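Local coordinates for protein DNA polymerase (Bacillus phage phi29, PDB 2PY5) that replicates the viral genome from a protein primer, combining strand-displacing, highly processive and faithful DNA synthesis with 3'-5' exonuclease proofreading, at residues F230-D235 with N313-S318; L326-S329 with L335-E338; Y439-A444 with I453-D458. The protein carries 2 engineered substitutions. One frame throughout, in Å; residues are numbered along the deposited sequence.

The three contacts lie in the polymerisation region, on the same side of the chain's centre. Contacts 1 and 3 are the closest pair, centres 12 Å apart, because strands 231-233 and 452-456 are neighbours in the palm sheet. Phe230 O meets Thr457 N at 2.7 Å, and Thr231 OG1 meets Asp456 OD1 at 2.7 Å, so contact 1 reaches a ligand of the catalytic magnesium site. Contact 2 lies farther out, its centre 15 Å from contact 1 and 16 Å from contact 3. Leu335 on its helix packs against Tyr439, Ile442 and Thr443 of contact 3, while a 1,2-ethanediol touches both contacts, bonding to Glu338 OE2 and Thr443 O.

Contact 1 (F230-D235 with N313-S318); sequences FTWLND and NEYLKS. With EDO (1,2-ethanediol), chain K; nucleotides of chain B.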
loop_
_atom_site.group_PDB
_atom_site.type_symbol
_atom_site.label_atom_id
_atom_site.label_comp_id
_atom_site.label_asym_id
_atom_site.label_seq_id
_atom_site.Cartn_x
_atom_site.Cartn_y
_atom_site.Cartn_z
ATOM N N PHE F 230 -6.719 -7.191 -10.301
ATOM C CA PHE F 230 -7.918 -7.184 -11.142
ATOM C C PHE F 230 -9.128 -6.768 -10.289
ATOM O O PHE F 230 -9.554 -7.493 -9.375
ATOM C CB PHE F 230 -8.155 -8.566 -11.744
ATOM C CG PHE F 230 -9.351 -8.627 -12.648
ATOM C CD1 PHE F 230 -9.315 -8.041 -13.891
ATOM C CD2 PHE F 230 -10.514 -9.261 -12.231
ATOM C CE1 PHE F 230 -10.441 -8.061 -14.712
ATOM C CE2 PHE F 230 -11.620 -9.302 -13.041
ATOM C CZ PHE F 230 -11.568 -8.710 -14.295
ATOM N N THR F 231 -9.684 -5.608 -10.612
ATOM C CA THR F 231 -10.856 -5.097 -9.907
ATOM C C THR F 231 -11.900 -4.733 -10.952
ATOM O O THR F 231 -11.655 -3.885 -11.804
ATOM C CB THR F 231 -10.499 -3.841 -9.070
ATOM O OG1 THR F 231 -9.385 -4.133 -8.206
ATOM C CG2 THR F 231 -11.676 -3.379 -8.255
ATOM N N TRP F 232 -13.081 -5.341 -10.859
ATOM C CA TRP F 232 -14.085 -5.272 -11.912
ATOM C C TRP F 232 -15.476 -5.504 -11.369
ATOM O O TRP F 232 -15.710 -6.457 -10.631
ATOM C CB TRP F 232 -13.782 -6.326 -12.980
ATOM C CG TRP F 232 -14.819 -6.496 -14.044
ATOM C CD1 TRP F 232 -15.072 -5.658 -15.088
ATOM C CD2 TRP F 232 -15.750 -7.571 -14.167
ATOM N NE1 TRP F 232 -16.080 -6.149 -15.859
ATOM C CE2 TRP F 232 -16.527 -7.321 -15.311
ATOM C CE3 TRP F 232 -16.011 -8.718 -13.416
ATOM C CZ2 TRP F 232 -17.521 -8.184 -15.738
ATOM C CZ3 TRP F 232 -17.017 -9.572 -13.838
ATOM C CH2 TRP F 232 -17.765 -9.297 -14.981
ATOM N N LEU F 233 -16.401 -4.621 -11.763
ATOM C CA LEU F 233 -17.832 -4.767 -11.475
ATOM C C LEU F 233 -18.584 -5.097 -12.756
ATOM O O LEU F 233 -18.499 -4.360 -13.755
ATOM C CB LEU F 233 -18.378 -3.470 -10.887
ATOM C CG LEU F 233 -19.869 -3.428 -10.569
ATOM C CD1 LEU F 233 -20.300 -4.524 -9.624
ATOM C CD2 LEU F 233 -20.259 -2.047 -10.019
ATOM N N ASN F 234 -19.314 -6.202 -12.711
ATOM C CA ASN F 234 -20.165 -6.644 -13.796
ATOM C C ASN F 234 -21.246 -5.613 -14.035
ATOM O O ASN F 234 -22.038 -5.351 -13.141
ATOM C CB ASN F 234 -20.768 -7.999 -13.422
ATOM C CG ASN F 234 -21.497 -8.666 -14.554
ATOM O OD1 ASN F 234 -21.856 -8.032 -15.560
ATOM N ND2 ASN F 234 -21.773 -9.960 -14.381
ATOM N N ASP F 235 -21.277 -5.036 -15.244
ATOM C CA ASP F 235 -22.313 -4.051 -15.598
ATOM C C ASP F 235 -23.753 -4.518 -15.317
ATOM O O ASP F 235 -24.636 -3.700 -15.029
ATOM C CB ASP F 235 -22.187 -3.672 -17.078
ATOM C CG ASP F 235 -21.112 -2.632 -17.340
ATOM O OD1 ASP F 235 -20.659 -1.939 -16.393
ATOM O OD2 ASP F 235 -20.726 -2.497 -18.524
ATOM N N ASN F 313 -10.424 3.613 -15.281
ATOM C CA ASN F 313 -10.330 2.412 -14.433
ATOM C C ASN F 313 -10.957 1.147 -15.021
ATOM O O ASN F 313 -10.633 0.041 -14.592
ATOM C CB ASN F 313 -10.998 2.682 -13.078
ATOM C CG ASN F 313 -10.349 3.821 -12.317
ATOM O OD1 ASN F 313 -11.031 4.735 -11.841
ATOM N ND2 ASN F 313 -9.026 3.774 -12.198
ATOM N N GLU F 314 -11.853 1.306 -15.992
ATOM C CA GLU F 314 -12.695 0.192 -16.422
ATOM C C GLU F 314 -12.017 -0.736 -17.436
ATOM O O GLU F 314 -11.144 -0.324 -18.200
ATOM C CB GLU F 314 -14.027 0.711 -16.959
ATOM C CG GLU F 314 -14.795 1.552 -15.936
ATOM C CD GLU F 314 -16.279 1.655 -16.236
ATOM O OE1 GLU F 314 -16.914 0.612 -16.499
ATOM O OE2 GLU F 314 -16.817 2.782 -16.199
ATOM N N TYR F 315 -12.428 -2.000 -17.409
ATOM C CA TYR F 315 -11.945 -3.008 -18.346
ATOM C C TYR F 315 -12.772 -2.931 -19.613
ATOM O O TYR F 315 -13.983 -2.785 -19.564
ATOM C CB TYR F 315 -11.977 -4.400 -17.696
ATOM C CG TYR F 315 -10.875 -4.524 -16.689
ATOM C CD1 TYR F 315 -11.039 -4.064 -15.376
ATOM C CD2 TYR F 315 -9.642 -5.024 -17.056
ATOM C CE1 TYR F 315 -10.000 -4.143 -14.467
ATOM C CE2 TYR F 315 -8.611 -5.103 -16.162
ATOM C CZ TYR F 315 -8.798 -4.663 -14.865
ATOM O OH TYR F 315 -7.743 -4.758 -14.009
ATOM N N LEU F 316 -12.093 -3.029 -20.752
ATOM C CA LEU F 316 -12.670 -2.609 -22.014
ATOM C C LEU F 316 -13.326 -3.763 -22.741
ATOM O O LEU F 316 -12.776 -4.877 -22.793
ATOM C CB LEU F 316 -11.588 -1.997 -22.907
ATOM C CG LEU F 316 -10.867 -0.777 -22.324
ATOM C CD1 LEU F 316 -9.661 -0.376 -23.172
ATOM C CD2 LEU F 316 -11.829 0.374 -22.168
ATOM N N LYS F 317 -14.485 -3.471 -23.311
ATOM C CA LYS F 317 -15.185 -4.372 -24.211
ATOM C C LYS F 317 -14.591 -4.285 -25.613
ATOM O O LYS F 317 -14.591 -5.261 -26.348
ATOM C CB LYS F 317 -16.668 -4.003 -24.259
ATOM C CG LYS F 317 -17.571 -5.032 -24.915
ATOM C CD LYS F 317 -19.035 -4.544 -24.892
ATOM C CE LYS F 317 -20.035 -5.695 -24.794
ATOM N NZ LYS F 317 -21.429 -5.234 -24.484
ATOM N N SER F 318 -14.093 -3.099 -25.972
ATOM C CA SER F 318 -13.612 -2.826 -27.320
ATOM C C SER F 318 -12.449 -1.847 -27.313
ATOM O O SER F 318 -12.386 -0.954 -26.467
ATOM C CB SER F 318 -14.746 -2.211 -28.132
ATOM O OG SER F 318 -14.339 -1.990 -29.469
HETATM C C1 EDO K . -23.131 -12.357 -16.825
HETATM O O1 EDO K . -23.643 -11.080 -16.458
HETATM C C2 EDO K . -24.152 -13.466 -16.569
HETATM O O2 EDO K . -25.105 -13.559 -17.639
ATOM P P DG B 2 -12.535 10.278 -8.458
ATOM O OP1 DG B 2 -13.297 10.593 -7.228
ATOM O OP2 DG B 2 -12.394 11.328 -9.495
ATOM O "O5'" DG B 2 -11.056 9.788 -8.071
ATOM C "C5'" DG B 2 -10.415 10.278 -6.888
ATOM C "C4'" DG B 2 -8.907 10.123 -6.970
ATOM O "O4'" DG B 2 -8.569 8.719 -7.147
ATOM C "C3'" DG B 2 -8.244 10.870 -8.120
ATOM O "O3'" DG B 2 -7.073 11.534 -7.638
ATOM C "C2'" DG B 2 -7.940 9.765 -9.131
ATOM C "C1'" DG B 2 -7.669 8.567 -8.226
ATOM N N9 DG B 2 -7.885 7.237 -8.803
ATOM C C8 DG B 2 -8.721 6.900 -9.843
ATOM N N7 DG B 2 -8.710 5.632 -10.134
ATOM C C5 DG B 2 -7.810 5.082 -9.235
ATOM C C6 DG B 2 -7.390 3.734 -9.082
ATOM O O6 DG B 2 -7.750 2.741 -9.738
ATOM N N1 DG B 2 -6.461 3.591 -8.047
ATOM C C2 DG B 2 -5.996 4.627 -7.261
ATOM N N2 DG B 2 -5.101 4.292 -6.322
ATOM N N3 DG B 2 -6.384 5.898 -7.397
ATOM C C4 DG B 2 -7.293 6.055 -8.402
HETATM O O HOH W 1 -8.079 -3.481 -11.818
#
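Trp232 and Tyr315 mark the nearest backbone approach, 7.1 Å between their CA atoms, with no direct hydrogen bond joining strand 231-233 of the polymerase palm to 313-318, in the loop between strands 283-294 and 324-329. Tyr315 carries the contact. Its ring receives the edge of Phe230 on one face, an edge-to-face pair with centroids 4.7 Å apart and planes inclined at 55°. Phe230 CE1 stands over the centre of the tyrosine ring, and Phe230 CD1 comes within 3.6 Å of Tyr315 CZ. Phe230 gets there with CG anti to its own N (chi1 -179°), while Ile442 and Cys455 also pack against it. At the tyrosine's rim, near the ring plane, Thr231 O approaches Tyr315 CE1 to 3.1 Å. Trp232 adds a lighter contact, its CD1 lying 4.2 Å from Tyr315 CB. Asn313, at the start of 313-318, faces the bound DNA: its ND2 lies 2.8 Å from N7 of DG2 of chain B, a bent hydrogen bond to be read with caution because the side chain is poorly ordered. A water in the plane of the tyrosine ring ties phenol to strand, 2.6 Å from Tyr315 OH and accepting from Thr231 N at 2.9 Å.

Contact 2 (L326-S329 with L335-E338); sequences LWLS and LMKE. With EDO (1,2-ethanediol), chain X.
Met336 reaches from helix 330-339 to Leu326 and Leu328 on the strand that leads into it, a strand-to-helix unit within a split beta-alpha-beta crossover. Strands 324-329 and 340-356 both run antiparallel to 283-294, which lies between them, and are hence parallel to each other; the helix spans the sheet from one to the other. The methionine makes the reach with a chain extended through its first two torsions, CG lying anti to the backbone N (chi1 -172°). That extension carries the sulfur to the strand, where Met336 SD meets both leucine methyls from one side, 3.9 Å from Leu326 CD1 and 3.8 Å from Leu328 CD1. The chain then bends at the sulfur (chi3 67°), which swings CE off the line of the chain and sets it against Leu328 rather than Leu326. In each leucine the CD1 branch does the touching. The methionine chain meets Leu328 at about a right angle and Leu326 on a slant. All three side chains are buried, and Leu342 and Ile302 also pack on the methionine. At the turn from strand to helix Ser329 is the N-cap residue: its side chain caps a backbone N just beyond 326-329, and Ser329 OG is also hydrogen-bonded to Asp332. On the exposed side of the helix, Glu338 OE2 bonds to Tyr298 OH and accepts from a 1,2-ethanediol, probably from the crystallisation liquor. The nearest approach across the contact belongs to the bent end of the methionine, with CE of Met336 3.7 Å from Leu328 CD1.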
loop_
_atom_site.group_PDB
_atom_site.type_symbol
_atom_site.label_atom_id
_atom_site.label_comp_id
_atom_site.label_asym_id
_atom_site.label_seq_id
_atom_site.Cartn_x
_atom_site.Cartn_y
_atom_site.Cartn_z
ATOM N N LEU F 326 0.422 -2.929 -26.436
ATOM C CA LEU F 326 0.527 -3.618 -25.161
ATOM C C LEU F 326 1.801 -4.428 -25.046
ATOM O O LEU F 326 2.232 -5.044 -25.999
ATOM C CB LEU F 326 -0.652 -4.577 -25.009
ATOM C CG LEU F 326 -2.057 -3.976 -25.135
ATOM C CD1 LEU F 326 -3.072 -5.082 -25.395
ATOM C CD2 LEU F 326 -2.401 -3.188 -23.899
ATOM N N TRP F 327 2.372 -4.443 -23.841
ATOM C CA TRP F 327 3.399 -5.407 -23.467
ATOM C C TRP F 327 2.763 -6.329 -22.432
ATOM O O TRP F 327 2.373 -5.854 -21.358
ATOM C CB TRP F 327 4.592 -4.695 -22.859
ATOM C CG TRP F 327 5.352 -3.872 -23.823
ATOM C CD1 TRP F 327 4.976 -2.673 -24.344
ATOM C CD2 TRP F 327 6.629 -4.178 -24.392
ATOM N NE1 TRP F 327 5.948 -2.200 -25.207
ATOM C CE2 TRP F 327 6.975 -3.107 -25.240
ATOM C CE3 TRP F 327 7.533 -5.242 -24.244
ATOM C CZ2 TRP F 327 8.172 -3.075 -25.957
ATOM C CZ3 TRP F 327 8.716 -5.215 -24.975
ATOM C CH2 TRP F 327 9.025 -4.141 -25.813
ATOM N N LEU F 328 2.667 -7.619 -22.750
ATOM C CA LEU F 328 1.929 -8.590 -21.933
ATOM C C LEU F 328 2.778 -9.783 -21.573
ATOM O O LEU F 328 3.416 -10.379 -22.439
ATOM C CB LEU F 328 0.690 -9.104 -22.688
ATOM C CG LEU F 328 -0.333 -8.042 -23.123
ATOM C CD1 LEU F 328 -1.401 -8.675 -23.969
ATOM C CD2 LEU F 328 -0.942 -7.392 -21.911
ATOM N N SER F 329 2.747 -10.157 -20.299
ATOM C CA SER F 329 3.247 -11.475 -19.906
ATOM C C SER F 329 2.486 -12.551 -20.680
ATOM O O SER F 329 1.343 -12.351 -21.110
ATOM C CB SER F 329 3.054 -11.681 -18.403
ATOM O OG SER F 329 1.680 -11.918 -18.067
ATOM N N LEU F 335 -4.808 -15.060 -21.499
ATOM C CA LEU F 335 -6.129 -14.629 -21.027
ATOM C C LEU F 335 -6.808 -13.770 -22.102
ATOM O O LEU F 335 -7.999 -13.933 -22.378
ATOM C CB LEU F 335 -6.009 -13.828 -19.731
ATOM C CG LEU F 335 -5.844 -14.683 -18.477
ATOM C CD1 LEU F 335 -5.375 -13.789 -17.320
ATOM C CD2 LEU F 335 -7.148 -15.408 -18.129
ATOM N N MET F 336 -6.054 -12.844 -22.670
ATOM C CA MET F 336 -6.615 -11.903 -23.649
ATOM C C MET F 336 -7.091 -12.663 -24.880
ATOM O O MET F 336 -8.185 -12.409 -25.403
ATOM C CB MET F 336 -5.567 -10.874 -24.042
ATOM C CG MET F 336 -6.129 -9.757 -24.907
ATOM S SD MET F 336 -4.892 -8.575 -25.460
ATOM C CE MET F 336 -3.868 -9.537 -26.551
ATOM N N LYS F 337 -6.248 -13.576 -25.367
ATOM C CA LYS F 337 -6.592 -14.326 -26.574
ATOM C C LYS F 337 -7.828 -15.187 -26.364
ATOM O O LYS F 337 -8.603 -15.394 -27.299
ATOM C CB LYS F 337 -5.391 -15.171 -27.057
ATOM C CG LYS F 337 -4.224 -14.339 -27.510
ATOM C CD LYS F 337 -2.973 -15.163 -27.819
ATOM C CE LYS F 337 -2.932 -15.630 -29.234
ATOM N NZ LYS F 337 -1.557 -16.106 -29.594
ATOM N N GLU F 338 -8.039 -15.690 -25.142
ATOM C CA GLU F 338 -9.240 -16.472 -24.844
ATOM C C GLU F 338 -10.496 -15.595 -24.695
ATOM O O GLU F 338 -11.566 -15.963 -25.137
ATOM C CB GLU F 338 -9.084 -17.311 -23.585
ATOM C CG GLU F 338 -10.354 -18.102 -23.286
ATOM C CD GLU F 338 -10.266 -19.066 -22.134
ATOM O OE1 GLU F 338 -9.174 -19.251 -21.573
ATOM O OE2 GLU F 338 -11.324 -19.649 -21.799
HETATM C C1 EDO X . -11.459 -19.864 -18.098
HETATM O O1 EDO X . -12.223 -20.192 -19.265
HETATM C C2 EDO X . -11.543 -20.990 -17.072
HETATM O O2 EDO X . -12.189 -20.571 -15.853
#

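Contact 3 (Y439-A444 with I453-D458); sequences YTTITA and IYCDTD. With EDO (1,2-ethanediol), chain U; EDO (1,2-ethanediol), chain X.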
loop_
_atom_site.group_PDB
_atom_site.type_symbol
_atom_site.label_atom_id
_atom_site.label_comp_id
_atom_site.label_asym_id
_atom_site.label_seq_id
_atom_site.Cartn_x
_atom_site.Cartn_y
_atom_site.Cartn_z
ATOM N N TYR F 439 -4.605 -14.006 -12.960
ATOM C CA TYR F 439 -5.045 -15.249 -13.570
ATOM C C TYR F 439 -5.893 -16.057 -12.584
ATOM O O TYR F 439 -6.941 -16.600 -12.935
ATOM C CB TYR F 439 -3.820 -16.061 -14.020
ATOM C CG TYR F 439 -4.136 -17.412 -14.579
ATOM C CD1 TYR F 439 -4.409 -17.575 -15.919
ATOM C CD2 TYR F 439 -4.178 -18.539 -13.754
ATOM C CE1 TYR F 439 -4.716 -18.807 -16.435
ATOM C CE2 TYR F 439 -4.483 -19.781 -14.264
ATOM C CZ TYR F 439 -4.752 -19.909 -15.608
ATOM O OH TYR F 439 -5.061 -21.148 -16.157
ATOM N N THR F 440 -5.413 -16.156 -11.348
ATOM C CA THR F 440 -6.124 -16.906 -10.331
ATOM C C THR F 440 -7.550 -16.408 -10.155
ATOM O O THR F 440 -8.508 -17.200 -10.117
ATOM C CB THR F 440 -5.403 -16.828 -9.005
ATOM O OG1 THR F 440 -4.079 -17.384 -9.157
ATOM C CG2 THR F 440 -6.171 -17.582 -7.927
ATOM N N THR F 441 -7.689 -15.086 -10.038
ATOM C CA THR F 441 -8.993 -14.483 -9.783
ATOM C C THR F 441 -9.903 -14.473 -11.021
ATOM O O THR F 441 -11.066 -14.858 -10.946
ATOM C CB THR F 441 -8.773 -13.088 -9.218
ATOM O OG1 THR F 441 -8.162 -13.248 -7.928
ATOM C CG2 THR F 441 -10.093 -12.276 -9.135
ATOM N N ILE F 442 -9.355 -14.080 -12.162
ATOM C CA ILE F 442 -10.120 -14.031 -13.408
ATOM C C ILE F 442 -10.640 -15.412 -13.794
ATOM O O ILE F 442 -11.802 -15.551 -14.215
ATOM C CB ILE F 442 -9.293 -13.419 -14.549
ATOM C CG1 ILE F 442 -8.983 -11.962 -14.232
ATOM C CG2 ILE F 442 -10.024 -13.572 -15.883
ATOM C CD1 ILE F 442 -7.902 -11.345 -15.110
ATOM N N THR F 443 -9.812 -16.449 -13.657
ATOM C CA THR F 443 -10.245 -17.785 -14.075
ATOM C C THR F 443 -11.375 -18.335 -13.182
ATOM O O THR F 443 -12.303 -18.964 -13.690
ATOM C CB THR F 443 -9.071 -18.781 -14.179
ATOM O OG1 THR F 443 -8.412 -18.907 -12.926
ATOM C CG2 THR F 443 -8.076 -18.331 -15.235
ATOM N N ALA F 444 -11.309 -18.054 -11.880
ATOM C CA ALA F 444 -12.377 -18.479 -10.970
ATOM C C ALA F 444 -13.649 -17.699 -11.260
ATOM O O ALA F 444 -14.719 -18.273 -11.355
ATOM C CB ALA F 444 -11.963 -18.313 -9.524
ATOM N N ILE F 453 -20.652 -11.172 -9.746
ATOM C CA ILE F 453 -21.005 -9.774 -9.536
ATOM C C ILE F 453 -19.785 -8.867 -9.670
ATOM O O ILE F 453 -19.822 -7.857 -10.387
ATOM C CB ILE F 453 -21.591 -9.537 -8.114
ATOM C CG1 ILE F 453 -22.823 -10.396 -7.852
ATOM C CG2 ILE F 453 -21.955 -8.041 -7.919
ATOM C CD1 ILE F 453 -23.198 -10.474 -6.334
ATOM N N TYR F 454 -18.705 -9.235 -8.973
ATOM C CA TYR F 454 -17.622 -8.298 -8.678
ATOM C C TYR F 454 -16.360 -9.052 -8.323
ATOM O O TYR F 454 -16.433 -10.071 -7.653
ATOM C CB TYR F 454 -18.063 -7.439 -7.483
ATOM C CG TYR F 454 -17.070 -6.431 -6.964
ATOM C CD1 TYR F 454 -16.760 -5.299 -7.686
ATOM C CD2 TYR F 454 -16.415 -6.621 -5.751
ATOM C CE1 TYR F 454 -15.840 -4.366 -7.219
ATOM C CE2 TYR F 454 -15.519 -5.680 -5.266
ATOM C CZ TYR F 454 -15.226 -4.566 -5.994
ATOM O OH TYR F 454 -14.311 -3.630 -5.534
ATOM N N CYS F 455 -15.221 -8.546 -8.781
ATOM C CA CYS F 455 -13.910 -9.040 -8.368
ATOM C C CYS F 455 -13.096 -7.893 -7.810
ATOM O O CYS F 455 -13.135 -6.790 -8.350
ATOM C CB CYS F 455 -13.140 -9.571 -9.576
ATOM S SG CYS F 455 -13.937 -10.929 -10.452
ATOM N N ASP F 456 -12.324 -8.172 -6.770
ATOM C CA ASP F 456 -11.297 -7.234 -6.340
ATOM C C ASP F 456 -10.056 -7.947 -5.843
ATOM O O ASP F 456 -9.973 -8.322 -4.671
ATOM C CB ASP F 456 -11.786 -6.282 -5.261
ATOM C CG ASP F 456 -10.728 -5.225 -4.904
ATOM O OD1 ASP F 456 -9.722 -5.110 -5.662
ATOM O OD2 ASP F 456 -10.888 -4.505 -3.891
ATOM N N THR F 457 -9.113 -8.123 -6.766
ATOM C CA THR F 457 -7.748 -8.562 -6.495
ATOM C C THR F 457 -7.666 -10.012 -6.117
ATOM O O THR F 457 -7.153 -10.802 -6.900
ATOM C CB THR F 457 -7.024 -7.667 -5.474
ATOM O OG1 THR F 457 -7.034 -6.330 -5.958
ATOM C CG2 THR F 457 -5.557 -8.116 -5.296
ATOM N N ASP F 458 -8.169 -10.350 -4.927
ATOM C CA ASP F 458 -8.127 -11.721 -4.396
ATOM C C ASP F 458 -9.515 -12.210 -4.039
ATOM O O ASP F 458 -9.648 -13.235 -3.402
ATOM C CB ASP F 458 -7.215 -11.804 -3.138
ATOM C CG ASP F 458 -7.599 -10.834 -2.048
ATOM O OD1 ASP F 458 -6.834 -10.706 -1.052
ATOM O OD2 ASP F 458 -8.646 -10.166 -2.184
HETATM C C1 EDO U . -8.079 -7.022 -2.041
HETATM O O1 EDO U . -7.071 -6.134 -1.546
HETATM C C2 EDO U . -9.094 -7.364 -0.951
HETATM O O2 EDO U . -10.421 -7.548 -1.485
HETATM C C1 EDO X . -11.459 -19.864 -18.098
HETATM O O1 EDO X . -12.223 -20.192 -19.265
HETATM C C2 EDO X . -11.543 -20.990 -17.072
HETATM O O2 EDO X . -12.189 -20.571 -15.853
#
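Thr441, on helix 427-447, comes within 6.1 Å of Asp458, CA to CA, where strand 452-456 has given way to the turn toward strand 459-463. Thr457 sits in that turn with a positive phi of 72°, and the backbone bond from Asp458 N to Asp456 O (2.7 Å) closes a classic gamma turn. Thr457 O points to the helix and takes the hydrogen bond that crosses the contact, given by Thr441 OG1 at 2.8 Å. The hydroxyl approaches at 130° to the C=O and well above the carbonyl plane. The same threonine turns its methyl to the strand: CG2, anti to the backbone N, lies 4.1 Å from Cys455 CB, and Ile460 and Trp483 pack around it. Cys455 thus faces the helix, whereas Asp456 directs its CB away from it, and its OD2 forms a salt bridge with Lys498. On the helix itself, Thr443 holds OG1 between the backbone N and the carbonyl carbon (chi1 59°), from where it donates to Tyr439 O at 2.7 Å and sets CG2 3.6 Å above the Tyr439 ring, over its centre. Thr443 N bonds to the same oxygen from the opposite face of the carbonyl plane, so two donors grip one acceptor. In the turn, Asp458 OD2 lies close to Asp249 OD1, and a 1,2-ethanediol, probably from the crystallisation liquor, lies against Thr457 and Asp458. One hydrogen bond, from Thr441, ties the helix to the backbone between Asp456 and Asp458, both residues of the catalytic magnesium site. The strand end and turn together form the YCDTD motif, at the hairpin of the family B polymerase palm.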